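Local coordinates for conserved exported protein (Bacteroides fragilis, PDB 3CLW) that is of unproven function but probably hydrolyses O-glycosidic bonds in carbohydrates, at residues Phe22-Ala27 with Trp357-Leu362; Lys236-Ile241 with Asn293-Glu298; His277-Ala282 with Ala310-Ile315. All blocks are in the same frame, centred on the assembly; numbering follows the deposited sequence.

How the contacts relate
Contacts 1 and 3 are buried near the middle of the chain, whereas contact 2 lies about 19 Å from its centre and reaches an exposed arginine. Contact 1 joins the first and last strands of the barrel at their C-terminal ends; contact 3 joins the loops that follow strands 270-276 and 307-310. These two touch: W357 N probably bonds to Y313 O, and the W357 side chain packs on E312, Y279 and C314. Contact 2 sets the loop after strand 226-232 against helix 285-300, about 6 Å from contact 3 at the nearest atoms. Backbone bonding dominates contact 1, stacking and apolar packing contact 2, and a tyrosine-carboxylate bond marks contact 3.

Contact 1: residues Phe22-Ala27 with Trp357-Leu362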
loop_
_atom_site.group_PDB
_atom_site.type_symbol
_atom_site.label_atom_id
_atom_site.label_comp_id
_atom_site.label_asym_id
_atom_site.label_seq_id
_atom_site.Cartn_x
_atom_site.Cartn_y
_atom_site.Cartn_z
ATOM N N PHE A 22 0.769 1.441 -7.450
ATOM C CA PHE A 22 -0.283 1.200 -6.491
ATOM C C PHE A 22 -0.149 -0.279 -6.182
ATOM O O PHE A 22 0.181 -1.087 -7.052
ATOM C CB PHE A 22 -1.648 1.538 -7.104
ATOM C CG PHE A 22 -1.862 3.036 -7.302
ATOM C CD1 PHE A 22 -2.519 3.795 -6.323
ATOM C CD2 PHE A 22 -1.369 3.674 -8.434
ATOM C CE1 PHE A 22 -2.684 5.164 -6.485
ATOM C CE2 PHE A 22 -1.523 5.031 -8.602
ATOM C CZ PHE A 22 -2.180 5.786 -7.627
ATOM N N SER A 23 -0.387 -0.633 -4.933
ATOM C CA SER A 23 -0.004 -1.918 -4.472
ATOM C C SER A 23 -1.021 -2.489 -3.496
ATOM O O SER A 23 -1.953 -1.807 -3.102
ATOM C CB SER A 23 1.365 -1.820 -3.824
ATOM O OG SER A 23 1.902 -3.114 -3.607
ATOM N N ALA A 24 -0.841 -3.761 -3.148
ATOM C CA ALA A 24 -1.539 -4.374 -2.027
ATOM C C ALA A 24 -0.676 -5.517 -1.529
ATOM O O ALA A 24 0.371 -5.799 -2.098
ATOM C CB ALA A 24 -2.939 -4.876 -2.439
ATOM N N SER A 25 -1.143 -6.201 -0.497
ATOM C CA SER A 25 -0.331 -7.156 0.221
ATOM C C SER A 25 -0.908 -8.581 0.111
ATOM O O SER A 25 -2.126 -8.771 0.096
ATOM C CB SER A 25 -0.263 -6.668 1.681
ATOM O OG SER A 25 0.564 -7.483 2.452
ATOM N N ASP A 26 -0.022 -9.567 0.027
ATOM C CA ASP A 26 -0.392 -10.987 0.010
ATOM C C ASP A 26 -0.610 -11.631 1.400
ATOM O O ASP A 26 -0.773 -12.846 1.517
ATOM C CB ASP A 26 0.674 -11.760 -0.763
ATOM C CG ASP A 26 1.899 -12.109 0.075
ATOM O OD1 ASP A 26 2.061 -11.601 1.206
ATOM O OD2 ASP A 26 2.700 -12.938 -0.416
ATOM N N ALA A 27 -0.571 -10.820 2.451
ATOM C CA ALA A 27 -0.347 -11.364 3.810
ATOM C C ALA A 27 -1.484 -12.295 4.255
ATOM O O ALA A 27 -2.679 -12.021 3.971
ATOM C CB ALA A 27 -0.171 -10.255 4.788
ATOM N N TRP A 357 -3.207 -2.770 2.606
ATOM C CA TRP A 357 -2.875 -3.959 3.369
ATOM C C TRP A 357 -3.392 -5.182 2.547
ATOM O O TRP A 357 -3.338 -5.182 1.293
ATOM C CB TRP A 357 -3.471 -3.812 4.799
ATOM C CG TRP A 357 -3.364 -4.975 5.752
ATOM C CD1 TRP A 357 -4.382 -5.489 6.500
ATOM C CD2 TRP A 357 -2.207 -5.787 6.049
ATOM N NE1 TRP A 357 -3.943 -6.551 7.245
ATOM C CE2 TRP A 357 -2.616 -6.765 6.982
ATOM C CE3 TRP A 357 -0.880 -5.801 5.594
ATOM C CZ2 TRP A 357 -1.745 -7.739 7.492
ATOM C CZ3 TRP A 357 -0.011 -6.763 6.101
ATOM C CH2 TRP A 357 -0.452 -7.725 7.042
ATOM N N THR A 358 -3.857 -6.230 3.198
ATOM C CA THR A 358 -4.280 -7.435 2.461
ATOM C C THR A 358 -5.291 -7.112 1.321
ATOM O O THR A 358 -6.282 -6.426 1.547
ATOM C CB THR A 358 -4.907 -8.446 3.397
ATOM O OG1 THR A 358 -6.038 -7.831 4.025
ATOM C CG2 THR A 358 -3.904 -8.917 4.501
ATOM N N ALA A 359 -5.012 -7.585 0.105
ATOM C CA ALA A 359 -5.946 -7.476 -1.026
ATOM C C ALA A 359 -7.330 -8.140 -0.737
ATOM O O ALA A 359 -8.367 -7.696 -1.240
ATOM C CB ALA A 359 -5.316 -8.092 -2.247
ATOM N N VAL A 360 -7.330 -9.192 0.083
ATOM C CA VAL A 360 -8.547 -9.934 0.410
ATOM C C VAL A 360 -8.726 -9.969 1.923
ATOM O O VAL A 360 -7.747 -9.814 2.710
ATOM C CB VAL A 360 -8.552 -11.383 -0.189
ATOM C CG1 VAL A 360 -8.369 -11.354 -1.696
ATOM C CG2 VAL A 360 -7.440 -12.218 0.434
ATOM N N SER A 361 -9.983 -10.121 2.325
ATOM C CA SER A 361 -10.379 -10.018 3.713
ATOM C C SER A 361 -11.733 -10.670 3.847
ATOM O O SER A 361 -12.475 -10.785 2.864
ATOM C CB SER A 361 -10.509 -8.544 4.131
ATOM O OG SER A 361 -10.923 -8.421 5.501
ATOM N N LEU A 362 -12.059 -11.084 5.068
ATOM C CA LEU A 362 -13.394 -11.594 5.364
ATOM C C LEU A 362 -14.356 -10.452 5.639
ATOM O O LEU A 362 -15.559 -10.640 5.597
ATOM C CB LEU A 362 -13.348 -12.558 6.553
ATOM C CG LEU A 362 -12.980 -14.022 6.272
ATOM C CD1 LEU A 362 -11.584 -14.190 5.699
ATOM C CD2 LEU A 362 -13.063 -14.738 7.584
#
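The carbonyl oxygen of S25 is gripped by two neighbouring residues of the other segment. A359 N donates to S25 O over 3.1 Å, almost straight at 166°, while T358 CA brings a C-H to S25 O at 3.5 Å. On its amide side S25 N donates to W357 O at 3.0 Å, but this bond is more bent. S25 thus bonds to the residues before and after T358, the pattern of a parallel beta bridge.

The indole of W357 begins by leaving the partner segment and then comes back to it. With CG anti to the backbone N (chi1 175°), the six-membered ring reaches A27, whose CB lies 3.4 Å from W357 CH2, and S25, whose OG is 3.8 Å from W357 CZ3; both approach obliquely. T358 CG2 sits above one face of the same indole, toward its rim, and also touches A27 O at 3.4 Å. The hydroxyl of T358 turns to its own segment, OG1 donating to V360 O at 2.9 Å, and R29 NE also binds that carbonyl. Next to the bridge the methyls of A24 and A359 meet, CB to CB 4.0 Å.

Strand 6-25 runs parallel to strand 353-356, and S25 pairs with T358, one residue past the corner at W357 that separates strand 353-356 from strand 360-361. The contact is therefore the seam between first and last strands that closes a TIM barrel, at its C-terminal rim.

Contact 2: residues Lys236-Ile241 with Asn293-Glu298; sequences KYLFEI and NRIHKE
The guanidinium of R294 lies flat on the ring of F239, the two planes only 6° apart and their centres 4.1 Å from each other. The overlap is offset, so that CZ rides above the CG end of the ring and R294 CD stands over its middle, 3.8 Å from the F239 centroid, adding a CH-pi contact to the cation-pi one. An extended arginine chain, starting with CG anti to the backbone N (chi1 -157°), carries the group along the ring, the arginine and phenylalanine side chains running antiparallel along their lengths. L238 CB lies toward the rim on the other face of F239.

The edge of the ring is used as well. E298 CG comes to 3.5 Å from F239 CE1 near the ring plane, and I295 N lies 3.7 Å from F239 CZ, so the phenyl is wedged against the helix backbone. Deeper down, L238 CD1 meets I295 CD1 at 4.0 Å, and L238 continues onto V274 and A276 of strand 270-276.

E298 bends at its second torsion, which brings OE1 into the plane of the R294 guanidinium, although the pairing of OE1 with R294 NE is long at 3.9 Å. K297 NZ makes a salt bridge to E298 OE1 at 3.4 Å, its hydrogen bond weak, while H253 bonds to E298 OE2. The loop after strand 226-232 is thus held to helix 285-300 without a hydrogen bond between the two segments: arginine spends its face on the aromatic ring and its edge on the carboxylate, whose charge, shared with K297, should partly offset its own at the solvent-facing rim, over the buried F239 and L238.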
loop_
_atom_site.group_PDB
_atom_site.type_symbol
_atom_site.label_atom_id
_atom_site.label_comp_id
_atom_site.label_asym_id
_atom_site.label_seq_id
_atom_site.Cartn_x
_atom_site.Cartn_y
_atom_site.Cartn_z
ATOM N N LYS A 236 2.290 9.969 12.578
ATOM C CA LYS A 236 2.735 10.920 13.623
ATOM C C LYS A 236 4.156 10.607 14.059
ATOM O O LYS A 236 4.886 11.497 14.433
ATOM C CB LYS A 236 1.781 10.980 14.825
ATOM C CG LYS A 236 1.865 9.794 15.746
ATOM C CD LYS A 236 0.829 9.833 16.839
ATOM C CE LYS A 236 0.887 8.530 17.624
ATOM N NZ LYS A 236 -0.005 8.518 18.842
ATOM N N TYR A 237 4.552 9.339 13.941
ATOM C CA TYR A 237 5.919 8.914 14.233
ATOM C C TYR A 237 6.952 9.441 13.231
ATOM O O TYR A 237 8.143 9.247 13.411
ATOM C CB TYR A 237 5.966 7.402 14.331
ATOM C CG TYR A 237 5.246 6.881 15.542
ATOM C CD1 TYR A 237 5.874 6.858 16.800
ATOM C CD2 TYR A 237 3.931 6.412 15.451
ATOM C CE1 TYR A 237 5.202 6.380 17.918
ATOM C CE2 TYR A 237 3.274 5.932 16.554
ATOM C CZ TYR A 237 3.901 5.923 17.789
ATOM O OH TYR A 237 3.226 5.434 18.894
ATOM N N LEU A 238 6.495 10.084 12.163
ATOM C CA LEU A 238 7.424 10.704 11.228
ATOM C C LEU A 238 8.052 12.003 11.806
ATOM O O LEU A 238 9.067 12.490 11.302
ATOM C CB LEU A 238 6.742 10.979 9.890
ATOM C CG LEU A 238 6.334 9.724 9.075
ATOM C CD1 LEU A 238 5.775 10.107 7.766
ATOM C CD2 LEU A 238 7.498 8.730 8.893
ATOM N N PHE A 239 7.418 12.526 12.852
ATOM C CA PHE A 239 7.854 13.709 13.572
ATOM C C PHE A 239 8.026 13.349 15.054
ATOM O O PHE A 239 7.606 12.298 15.485
ATOM C CB PHE A 239 6.815 14.809 13.395
ATOM C CG PHE A 239 6.217 14.863 12.004
ATOM C CD1 PHE A 239 6.882 15.508 10.962
ATOM C CD2 PHE A 239 4.981 14.273 11.737
ATOM C CE1 PHE A 239 6.337 15.557 9.696
ATOM C CE2 PHE A 239 4.438 14.325 10.456
ATOM C CZ PHE A 239 5.122 14.968 9.443
ATOM N N GLU A 240 8.679 14.210 15.828
ATOM C CA GLU A 240 8.962 13.908 17.239
ATOM C C GLU A 240 7.685 14.083 18.035
ATOM O O GLU A 240 7.005 15.097 17.866
ATOM C CB GLU A 240 10.066 14.838 17.771
ATOM C CG GLU A 240 10.656 14.428 19.125
ATOM C CD GLU A 240 11.841 15.320 19.551
ATOM O OE1 GLU A 240 11.898 16.511 19.159
ATOM O OE2 GLU A 240 12.726 14.824 20.274
ATOM N N ILE A 241 7.353 13.095 18.871
ATOM C CA ILE A 241 6.072 13.074 19.614
ATOM C C ILE A 241 6.139 12.817 21.136
ATOM O O ILE A 241 5.149 13.018 21.835
ATOM C CB ILE A 241 5.047 12.042 19.027
ATOM C CG1 ILE A 241 5.640 10.630 18.982
ATOM C CG2 ILE A 241 4.518 12.509 17.660
ATOM C CD1 ILE A 241 4.694 9.545 19.462
ATOM N N ASN A 293 0.149 17.445 4.741
ATOM C CA ASN A 293 0.888 18.675 4.390
ATOM C C ASN A 293 2.196 18.770 5.154
ATOM O O ASN A 293 3.214 19.135 4.600
ATOM C CB ASN A 293 0.047 19.923 4.658
ATOM C CG ASN A 293 -0.851 20.284 3.481
ATOM O OD1 ASN A 293 -0.494 20.053 2.322
ATOM N ND2 ASN A 293 -2.011 20.879 3.776
ATOM N N ARG A 294 2.170 18.396 6.422
ATOM C CA ARG A 294 3.380 18.423 7.224
ATOM C C ARG A 294 4.472 17.497 6.674
ATOM O O ARG A 294 5.660 17.864 6.658
ATOM C CB ARG A 294 3.073 18.082 8.675
ATOM C CG ARG A 294 4.146 18.640 9.601
ATOM C CD ARG A 294 3.895 18.260 11.012
ATOM N NE ARG A 294 5.072 18.512 11.829
ATOM C CZ ARG A 294 5.180 18.194 13.108
ATOM N NH1 ARG A 294 4.171 17.622 13.740
ATOM N NH2 ARG A 294 6.306 18.473 13.760
ATOM N N ILE A 295 4.057 16.316 6.194
ATOM C CA ILE A 295 4.980 15.341 5.633
ATOM C C ILE A 295 5.761 15.975 4.498
ATOM O O ILE A 295 6.993 15.955 4.498
ATOM C CB ILE A 295 4.258 14.049 5.113
ATOM C CG1 ILE A 295 3.579 13.290 6.278
ATOM C CG2 ILE A 295 5.239 13.172 4.345
ATOM C CD1 ILE A 295 2.816 12.036 5.835
ATOM N N HIS A 296 5.032 16.524 3.530
ATOM C CA HIS A 296 5.650 17.152 2.382
ATOM C C HIS A 296 6.530 18.373 2.745
ATOM O O HIS A 296 7.615 18.540 2.197
ATOM C CB HIS A 296 4.595 17.551 1.366
ATOM C CG HIS A 296 5.169 18.106 0.110
ATOM N ND1 HIS A 296 6.126 17.438 -0.622
ATOM C CD2 HIS A 296 4.956 19.284 -0.527
ATOM C CE1 HIS A 296 6.462 18.169 -1.672
ATOM N NE2 HIS A 296 5.775 19.299 -1.630
ATOM N N LYS A 297 6.056 19.199 3.675
ATOM C CA LYS A 297 6.813 20.363 4.144
ATOM C C LYS A 297 8.165 19.910 4.719
ATOM O O LYS A 297 9.205 20.341 4.234
ATOM C CB LYS A 297 6.012 21.173 5.171
ATOM C CG LYS A 297 6.631 22.566 5.544
ATOM C CD LYS A 297 6.590 22.836 7.071
ATOM C CE LYS A 297 5.221 22.506 7.718
ATOM N NZ LYS A 297 5.172 22.417 9.259
ATOM N N GLU A 298 8.145 19.016 5.706
ATOM C CA GLU A 298 9.381 18.554 6.362
ATOM C C GLU A 298 10.243 17.714 5.455
ATOM O O GLU A 298 11.452 17.873 5.431
ATOM C CB GLU A 298 9.117 17.733 7.625
ATOM C CG GLU A 298 8.180 18.342 8.642
ATOM C CD GLU A 298 8.647 19.644 9.185
ATOM O OE1 GLU A 298 7.801 20.361 9.789
ATOM O OE2 GLU A 298 9.848 19.956 9.004
#

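Contact 3: residues His277-Ala282 with Ala310-Ile315; sequences HDYWSA and ASEYCI
The two loops run side by side with H277 CA 4.8 Å from E312 CA and are joined by one backbone bond, from D278 N to E312 O, 3.2 Å long. Beyond it the chain makes a type II turn from D278 to S281, with W280 at positive phi.

The shortest link between side chains runs from Y279 OH to E312 OE2, at 2.6 Å. The hydroxyl meets the anti lone pair of OE2, and the carboxylate is turned 82° from the tyrosine plane and reaches its edge. E312 gets there as an extended chain, CG anti to the backbone N (chi1 -162°). At the edge of the H277 imidazole lies S311 OG, 3.1 Å from H277 CD2. E231 OE2 is hydrogen-bonded to both S311 OG and H277 NE2, while H277 ND1 bonds to E186, so bonds at both ring nitrogens fix the rotation of the imidazole.

Both loops leave the C-terminal ends of adjacent parallel strands, 270-276 and 307-310. In a TIM barrel this is the rim where the active site lies. E186, next to N185, follows the fourth barrel strand and E312 the seventh, the positions that hold the acid/base and the nucleophile in clan GH-A relatives, and the two probably play those parts here; E231 is then a second-shell partner of H277 and S311.

D278 points toward the other segment. Its CB packs on Y313 CD1 at 3.6 Å and its OD2 on A310 CB at 3.6 Å, with carboxylate and Y313 ring planes nearly perpendicular, while OD1 makes a salt bridge to R292. The rings of Y279 and Y313 meet obliquely, CD1 to CD1 3.9 Å. C314 brings its sulfur to the edge of Y279, with SG 3.9 Å from Y279 CE1.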
loop_
_atom_site.group_PDB
_atom_site.type_symbol
_atom_site.label_atom_id
_atom_site.label_comp_id
_atom_site.label_asym_id
_atom_site.label_seq_id
_atom_site.Cartn_x
_atom_site.Cartn_y
_atom_site.Cartn_z
ATOM N N HIS A 277 2.230 4.328 7.166
ATOM C CA HIS A 277 0.851 3.865 6.994
ATOM C C HIS A 277 -0.147 4.959 7.299
ATOM O O HIS A 277 0.126 5.852 8.110
ATOM C CB HIS A 277 0.623 2.635 7.878
ATOM C CG HIS A 277 1.605 1.534 7.614
ATOM N ND1 HIS A 277 1.701 0.406 8.397
ATOM C CD2 HIS A 277 2.573 1.421 6.675
ATOM C CE1 HIS A 277 2.665 -0.371 7.935
ATOM N NE2 HIS A 277 3.186 0.207 6.871
ATOM N N ASP A 278 -1.288 4.895 6.622
ATOM C CA ASP A 278 -2.387 5.869 6.742
ATOM C C ASP A 278 -3.226 5.739 8.013
ATOM O O ASP A 278 -4.062 6.597 8.293
ATOM C CB ASP A 278 -3.327 5.705 5.561
ATOM C CG ASP A 278 -2.730 6.203 4.282
ATOM O OD1 ASP A 278 -2.479 7.425 4.170
ATOM O OD2 ASP A 278 -2.537 5.370 3.376
ATOM N N TYR A 279 -3.045 4.654 8.749
ATOM C CA TYR A 279 -3.859 4.392 9.930
ATOM C C TYR A 279 -3.967 5.585 10.898
ATOM O O TYR A 279 -3.001 6.303 11.089
ATOM C CB TYR A 279 -3.311 3.174 10.673
ATOM C CG TYR A 279 -3.334 1.892 9.855
ATOM C CD1 TYR A 279 -4.558 1.272 9.527
ATOM C CD2 TYR A 279 -2.154 1.291 9.431
ATOM C CE1 TYR A 279 -4.603 0.094 8.787
ATOM C CE2 TYR A 279 -2.181 0.103 8.687
ATOM C CZ TYR A 279 -3.424 -0.493 8.372
ATOM O OH TYR A 279 -3.494 -1.664 7.662
ATOM N N TRP A 280 -5.158 5.773 11.478
ATOM C CA TRP A 280 -5.454 6.778 12.528
ATOM C C TRP A 280 -5.281 8.237 12.147
ATOM O O TRP A 280 -5.263 9.110 13.006
ATOM C CB TRP A 280 -4.719 6.465 13.839
ATOM C CG TRP A 280 -4.650 5.023 14.097
ATOM C CD1 TRP A 280 -3.524 4.260 14.122
ATOM C CD2 TRP A 280 -5.759 4.134 14.310
ATOM N NE1 TRP A 280 -3.852 2.937 14.346
ATOM C CE2 TRP A 280 -5.218 2.828 14.460
ATOM C CE3 TRP A 280 -7.157 4.310 14.394
ATOM C CZ2 TRP A 280 -6.027 1.692 14.705
ATOM C CZ3 TRP A 280 -7.981 3.174 14.613
ATOM C CH2 TRP A 280 -7.404 1.880 14.772
ATOM N N SER A 281 -5.171 8.523 10.865
ATOM C CA SER A 281 -4.948 9.888 10.443
ATOM C C SER A 281 -5.862 10.250 9.274
ATOM O O SER A 281 -5.679 11.285 8.638
ATOM C CB SER A 281 -3.461 10.128 10.097
ATOM O OG SER A 281 -3.023 9.371 8.959
ATOM N N ALA A 282 -6.835 9.388 8.991
ATOM C CA ALA A 282 -7.729 9.602 7.829
ATOM C C ALA A 282 -9.024 10.319 8.179
ATOM O O ALA A 282 -9.816 10.627 7.291
ATOM C CB ALA A 282 -8.022 8.295 7.116
ATOM N N ALA A 310 2.851 5.843 0.877
ATOM C CA ALA A 310 1.838 5.384 1.829
ATOM C C ALA A 310 1.795 3.853 1.626
ATOM O O ALA A 310 1.458 3.354 0.542
ATOM C CB ALA A 310 0.485 6.089 1.580
ATOM N N SER A 311 2.243 3.100 2.621
ATOM C CA SER A 311 2.609 1.709 2.345
ATOM C C SER A 311 1.725 0.650 3.005
ATOM O O SER A 311 1.996 -0.548 2.883
ATOM C CB SER A 311 4.068 1.462 2.717
ATOM O OG SER A 311 4.265 1.801 4.096
ATOM N N GLU A 312 0.686 1.080 3.712
ATOM C CA GLU A 312 -0.306 0.151 4.268
ATOM C C GLU A 312 -1.517 0.890 4.748
ATOM O O GLU A 312 -1.403 1.880 5.436
ATOM C CB GLU A 312 0.257 -0.683 5.420
ATOM C CG GLU A 312 -0.585 -1.934 5.727
ATOM C CD GLU A 312 -0.233 -2.597 7.035
ATOM O OE1 GLU A 312 0.914 -3.051 7.226
ATOM O OE2 GLU A 312 -1.128 -2.684 7.888
ATOM N N TYR A 313 -2.691 0.398 4.365
ATOM C CA TYR A 313 -3.954 0.839 4.941
ATOM C C TYR A 313 -5.050 -0.217 4.780
ATOM O O TYR A 313 -5.069 -0.958 3.800
ATOM C CB TYR A 313 -4.444 2.143 4.298
ATOM C CG TYR A 313 -5.724 2.637 4.938
ATOM C CD1 TYR A 313 -5.725 3.115 6.271
ATOM C CD2 TYR A 313 -6.954 2.555 4.250
ATOM C CE1 TYR A 313 -6.892 3.537 6.872
ATOM C CE2 TYR A 313 -8.126 2.974 4.834
ATOM C CZ TYR A 313 -8.101 3.462 6.140
ATOM O OH TYR A 313 -9.281 3.881 6.719
ATOM N N CYS A 314 -5.964 -0.257 5.745
ATOM C CA CYS A 314 -7.291 -0.888 5.583
ATOM C C CYS A 314 -8.251 -0.201 6.563
ATOM O O CYS A 314 -7.794 0.484 7.493
ATOM C CB CYS A 314 -7.237 -2.397 5.822
ATOM S SG CYS A 314 -6.829 -2.874 7.490
ATOM N N ILE A 315 -9.564 -0.357 6.357
ATOM C CA ILE A 315 -10.564 0.198 7.275
ATOM C C ILE A 315 -10.428 -0.481 8.618
ATOM O O ILE A 315 -10.666 -1.685 8.759
ATOM C CB ILE A 315 -12.019 0.015 6.789
ATOM C CG1 ILE A 315 -12.211 0.539 5.371
ATOM C CG2 ILE A 315 -12.992 0.682 7.775
ATOM C CD1 ILE A 315 -12.036 2.031 5.183
#